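Long-range contact in UDP-N-acetylglucosamine--peptide N-acetylglucosaminyltransferase stabilizing protein GtfB (Streptococcus gordonii, PDB 5E9T), which stabilises its partner glycosyltransferase GtfA and, in complex with it, attaches the first GlcNAc residues to the serine-rich repeat adhesin GspB: residues Val30-Ile42 and Glu118-Thr130. Numbering follows the deposited sequence.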
loop_
_atom_site.group_PDB
_atom_site.type_symbol
_atom_site.label_atom_id
_atom_site.label_comp_id
_atom_site.label_asym_id
_atom_site.label_seq_id
_atom_site.Cartn_x
_atom_site.Cartn_y
_atom_site.Cartn_z
ATOM N N VAL B 30 -30.780 24.997 15.051
ATOM C CA VAL B 30 -29.507 24.465 15.516
ATOM C C VAL B 30 -28.444 24.863 14.506
ATOM O O VAL B 30 -28.590 24.603 13.307
ATOM C CB VAL B 30 -29.561 22.940 15.692
ATOM C CG1 VAL B 30 -28.421 22.475 16.588
ATOM C CG2 VAL B 30 -30.905 22.525 16.262
ATOM N N ILE B 31 -27.383 25.516 14.984
ATOM C CA ILE B 31 -26.325 25.962 14.080
ATOM C C ILE B 31 -25.524 24.774 13.572
ATOM O O ILE B 31 -25.146 24.717 12.396
ATOM C CB ILE B 31 -25.422 26.987 14.784
ATOM C CG1 ILE B 31 -26.245 28.188 15.242
ATOM C CG2 ILE B 31 -24.286 27.413 13.866
ATOM C CD1 ILE B 31 -25.525 29.056 16.235
ATOM N N GLU B 32 -25.266 23.806 14.448
ATOM C CA GLU B 32 -24.501 22.621 14.092
ATOM C C GLU B 32 -25.124 21.929 12.886
ATOM O O GLU B 32 -26.344 21.933 12.697
ATOM C CB GLU B 32 -24.441 21.676 15.298
ATOM C CG GLU B 32 -23.947 20.265 15.027
ATOM C CD GLU B 32 -24.396 19.287 16.101
ATOM O OE1 GLU B 32 -25.574 19.360 16.510
ATOM O OE2 GLU B 32 -23.575 18.452 16.542
ATOM N N ALA B 33 -24.268 21.295 12.088
ATOM C CA ALA B 33 -24.614 20.676 10.816
ATOM C C ALA B 33 -25.238 19.305 11.005
ATOM O O ALA B 33 -25.235 18.489 10.074
ATOM C CB ALA B 33 -23.381 20.586 9.912
ATOM N N ASN B 34 -25.697 19.037 12.229
ATOM C CA ASN B 34 -26.231 17.741 12.628
ATOM C C ASN B 34 -27.230 17.193 11.617
ATOM O O ASN B 34 -28.180 17.877 11.221
ATOM C CB ASN B 34 -26.905 17.896 13.992
ATOM C CG ASN B 34 -27.170 16.575 14.667
ATOM O OD1 ASN B 34 -27.812 15.688 14.103
ATOM N ND2 ASN B 34 -26.681 16.436 15.893
ATOM N N GLY B 35 -27.017 15.936 11.231
ATOM C CA GLY B 35 -27.831 15.278 10.234
ATOM C C GLY B 35 -29.047 14.574 10.796
ATOM O O GLY B 35 -29.982 14.273 10.048
ATOM N N PHE B 36 -29.062 14.288 12.095
ATOM C CA PHE B 36 -30.259 13.733 12.716
ATOM C C PHE B 36 -30.808 14.815 13.644
ATOM O O PHE B 36 -30.534 14.820 14.844
ATOM C CB PHE B 36 -29.919 12.457 13.501
ATOM C CG PHE B 36 -29.219 11.393 12.693
ATOM C CD1 PHE B 36 -27.913 11.562 12.263
ATOM C CD2 PHE B 36 -29.859 10.198 12.413
ATOM C CE1 PHE B 36 -27.277 10.581 11.531
ATOM C CE2 PHE B 36 -29.228 9.211 11.687
ATOM C CZ PHE B 36 -27.935 9.403 11.244
ATOM N N LEU B 37 -31.677 15.581 13.142
ATOM C CA LEU B 37 -32.398 16.589 13.909
ATOM C C LEU B 37 -33.845 16.178 14.081
ATOM O O LEU B 37 -34.433 15.583 13.166
ATOM C CB LEU B 37 -32.349 17.975 13.270
ATOM C CG LEU B 37 -31.042 18.736 13.507
ATOM C CD1 LEU B 37 -31.057 20.078 12.799
ATOM C CD2 LEU B 37 -30.751 18.920 14.993
ATOM N N PRO B 38 -34.413 16.315 15.278
ATOM C CA PRO B 38 -35.871 16.200 15.401
ATOM C C PRO B 38 -36.563 17.090 14.376
ATOM O O PRO B 38 -36.114 18.203 14.092
ATOM C CB PRO B 38 -36.147 16.664 16.834
ATOM C CG PRO B 38 -34.858 16.438 17.558
ATOM C CD PRO B 38 -33.781 16.713 16.552
ATOM N N ASP B 39 -37.665 16.586 13.808
ATOM C CA ASP B 39 -38.422 17.364 12.830
ATOM C C ASP B 39 -38.812 18.723 13.384
ATOM O O ASP B 39 -39.074 19.653 12.614
ATOM C CB ASP B 39 -39.673 16.600 12.400
ATOM C CG ASP B 39 -39.409 15.126 12.194
ATOM O OD1 ASP B 39 -38.823 14.767 11.150
ATOM O OD2 ASP B 39 -39.784 14.329 13.081
ATOM N N ASP B 40 -38.854 18.837 14.713
ATOM C CA ASP B 40 -39.036 20.111 15.396
ATOM C C ASP B 40 -38.110 21.193 14.852
ATOM O O ASP B 40 -38.518 22.350 14.697
ATOM C CB ASP B 40 -38.775 19.902 16.887
ATOM C CG ASP B 40 -39.758 20.628 17.759
ATOM O OD1 ASP B 40 -40.890 20.880 17.299
ATOM O OD2 ASP B 40 -39.402 20.932 18.915
HETATM N N MSE B 41 -36.866 20.836 14.552
HETATM C CA MSE B 41 -35.830 21.837 14.330
HETATM C C MSE B 41 -35.325 21.875 12.887
HETATM O O MSE B 41 -35.724 21.061 12.054
HETATM C CB MSE B 41 -34.668 21.571 15.293
HETATM C CG MSE B 41 -35.146 21.017 16.636
HETATM SE SE MSE B 41 -33.782 20.727 18.002
HETATM C CE MSE B 41 -34.821 19.674 19.265
ATOM N N ILE B 42 -34.447 22.837 12.606
ATOM C CA ILE B 42 -33.824 23.010 11.298
ATOM C C ILE B 42 -32.410 23.529 11.521
ATOM O O ILE B 42 -32.054 23.975 12.615
ATOM C CB ILE B 42 -34.604 23.980 10.382
ATOM C CG1 ILE B 42 -34.916 25.279 11.123
ATOM C CG2 ILE B 42 -35.868 23.331 9.830
ATOM C CD1 ILE B 42 -35.311 26.402 10.204
ATOM N N GLU B 118 -17.230 11.711 5.506
ATOM C CA GLU B 118 -18.484 11.826 4.779
ATOM C C GLU B 118 -19.630 11.616 5.760
ATOM O O GLU B 118 -19.657 10.614 6.483
ATOM C CB GLU B 118 -18.535 10.821 3.625
ATOM C CG GLU B 118 -17.347 10.957 2.672
ATOM C CD GLU B 118 -17.382 9.967 1.524
ATOM O OE1 GLU B 118 -17.371 10.406 0.353
ATOM O OE2 GLU B 118 -17.419 8.748 1.790
ATOM N N ARG B 119 -20.558 12.570 5.798
ATOM C CA ARG B 119 -21.552 12.664 6.858
ATOM C C ARG B 119 -22.932 12.275 6.351
ATOM O O ARG B 119 -23.336 12.669 5.253
ATOM C CB ARG B 119 -21.605 14.079 7.429
ATOM C CG ARG B 119 -20.269 14.781 7.417
ATOM C CD ARG B 119 -19.955 15.374 8.774
ATOM N NE ARG B 119 -18.719 16.145 8.747
ATOM C CZ ARG B 119 -17.884 16.248 9.775
ATOM N NH1 ARG B 119 -18.149 15.618 10.910
ATOM N NH2 ARG B 119 -16.781 16.973 9.666
ATOM N N TYR B 120 -23.659 11.526 7.173
ATOM C CA TYR B 120 -24.968 11.011 6.812
ATOM C C TYR B 120 -26.032 11.588 7.736
ATOM O O TYR B 120 -25.763 11.914 8.896
ATOM C CB TYR B 120 -24.979 9.477 6.858
ATOM C CG TYR B 120 -24.158 8.858 5.747
ATOM C CD1 TYR B 120 -22.769 8.856 5.802
ATOM C CD2 TYR B 120 -24.770 8.292 4.636
ATOM C CE1 TYR B 120 -22.013 8.304 4.785
ATOM C CE2 TYR B 120 -24.021 7.735 3.614
ATOM C CZ TYR B 120 -22.643 7.744 3.696
ATOM O OH TYR B 120 -21.891 7.194 2.685
ATOM N N ASN B 121 -27.239 11.727 7.198
ATOM C CA ASN B 121 -28.377 12.275 7.913
ATOM C C ASN B 121 -29.313 11.143 8.342
ATOM O O ASN B 121 -29.010 9.958 8.176
ATOM C CB ASN B 121 -29.082 13.318 7.041
ATOM C CG ASN B 121 -29.482 12.773 5.681
ATOM O OD1 ASN B 121 -29.684 11.572 5.515
ATOM N ND2 ASN B 121 -29.606 13.659 4.702
ATOM N N LYS B 122 -30.464 11.505 8.914
ATOM C CA LYS B 122 -31.433 10.489 9.307
ATOM C C LYS B 122 -32.112 9.841 8.107
ATOM O O LYS B 122 -32.703 8.767 8.254
ATOM C CB LYS B 122 -32.484 11.087 10.249
ATOM C CG LYS B 122 -33.402 12.124 9.620
ATOM C CD LYS B 122 -34.355 12.696 10.661
ATOM C CE LYS B 122 -35.063 13.944 10.154
ATOM N NZ LYS B 122 -35.633 14.750 11.271
ATOM N N GLN B 123 -32.036 10.461 6.931
ATOM C CA GLN B 123 -32.617 9.884 5.726
ATOM C C GLN B 123 -31.684 8.900 5.037
ATOM O O GLN B 123 -32.065 8.328 4.010
ATOM C CB GLN B 123 -33.012 10.989 4.738
ATOM C CG GLN B 123 -34.030 12.001 5.263
ATOM C CD GLN B 123 -33.409 13.059 6.160
ATOM O OE1 GLN B 123 -32.262 12.933 6.588
ATOM N NE2 GLN B 123 -34.163 14.112 6.444
ATOM N N GLY B 124 -30.481 8.693 5.568
ATOM C CA GLY B 124 -29.533 7.763 4.994
ATOM C C GLY B 124 -28.670 8.320 3.885
ATOM O O GLY B 124 -27.782 7.609 3.399
ATOM N N ARG B 125 -28.911 9.553 3.453
ATOM C CA ARG B 125 -28.085 10.177 2.431
ATOM C C ARG B 125 -26.817 10.769 3.038
ATOM O O ARG B 125 -26.775 11.120 4.220
ATOM C CB ARG B 125 -28.863 11.269 1.705
ATOM C CG ARG B 125 -28.374 11.504 0.297
ATOM C CD ARG B 125 -28.869 12.821 -0.258
ATOM N NE ARG B 125 -28.690 13.912 0.693
ATOM C CZ ARG B 125 -28.317 15.139 0.349
ATOM N NH1 ARG B 125 -28.057 15.418 -0.918
ATOM N NH2 ARG B 125 -28.185 16.081 1.269
ATOM N N CYS B 126 -25.777 10.878 2.211
ATOM C CA CYS B 126 -24.551 11.570 2.598
ATOM C C CYS B 126 -24.647 13.011 2.112
ATOM O O CYS B 126 -24.548 13.277 0.909
ATOM C CB CYS B 126 -23.330 10.867 2.010
ATOM S SG CYS B 126 -21.782 11.807 2.093
ATOM N N PHE B 127 -24.847 13.939 3.047
ATOM C CA PHE B 127 -25.041 15.343 2.709
ATOM C C PHE B 127 -23.771 16.178 2.805
ATOM O O PHE B 127 -23.772 17.325 2.342
ATOM C CB PHE B 127 -26.128 15.959 3.604
ATOM C CG PHE B 127 -25.742 16.079 5.048
ATOM C CD1 PHE B 127 -25.829 14.989 5.895
ATOM C CD2 PHE B 127 -25.315 17.291 5.565
ATOM C CE1 PHE B 127 -25.479 15.101 7.227
ATOM C CE2 PHE B 127 -24.965 17.408 6.896
ATOM C CZ PHE B 127 -25.048 16.313 7.728
ATOM N N ALA B 128 -22.697 15.646 3.379
ATOM C CA ALA B 128 -21.499 16.446 3.571
ATOM C C ALA B 128 -20.261 15.565 3.541
ATOM O O ALA B 128 -20.281 14.432 4.032
ATOM C CB ALA B 128 -21.556 17.218 4.893
ATOM N N LYS B 129 -19.189 16.095 2.963
ATOM C CA LYS B 129 -17.860 15.522 3.096
ATOM C C LYS B 129 -16.931 16.592 3.642
ATOM O O LYS B 129 -16.942 17.731 3.166
ATOM C CB LYS B 129 -17.313 14.993 1.767
ATOM C CG LYS B 129 -18.222 14.049 1.005
ATOM C CD LYS B 129 -17.520 13.595 -0.267
ATOM C CE LYS B 129 -18.445 12.843 -1.203
ATOM N NZ LYS B 129 -17.781 12.604 -2.518
ATOM N N THR B 130 -16.142 16.228 4.641
ATOM C CA THR B 130 -15.103 17.095 5.172
ATOM C C THR B 130 -13.756 16.617 4.646
ATOM O O THR B 130 -13.478 15.414 4.645
ATOM C CB THR B 130 -15.116 17.087 6.699
ATOM O OG1 THR B 130 -16.441 17.370 7.159
ATOM C CG2 THR B 130 -14.175 18.135 7.249
#
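The hairpin turn joining strands 114-120 and 126-132 of the antiparallel sheet, a type I turn from Asn121 to Gly124, docks on the loop that links strand 28-30 to strand 41-42 at one margin of the parallel sheet. Lys122 has the largest share of the contact. Its backbone N donates to Gly35 O at 3.0 Å, while that same N lies over the centre of the Phe36 ring, whose face is laid against the Asn121-Lys122 peptide. With Phe36 CG beside its own backbone N (chi1 -55°), the ring reaches along the turn; CD2 packs 3.5 Å from Lys122 CB and CZ lies 3.3 Å from Asn121 O. Beyond CG the lysine chain runs extended past the ring in the opposite direction, bringing NZ to a salt bridge with Asp39 OD1 (3.2 Å), met from above the carboxylate plane; Leu37 O is modelled so close to NZ that the distance is doubtful. On the Ala33 side, Phe127 turns its ring edge to Ala33 O, and CE1 sits 3.8 Å from Gly35 CA; Tyr143 of strand 138-144 packs against both Ala33 and Phe127. An Asx turn, Phe36 N to Asn34 OD1 (2.7 Å), shapes the loop just before the ring. Lys122 thus joins turn to loop through main-chain, apolar and charged contacts, beside the ring contacts of Phe36 and Phe127, and its ammonium probably offsets the negative charge of Asp39.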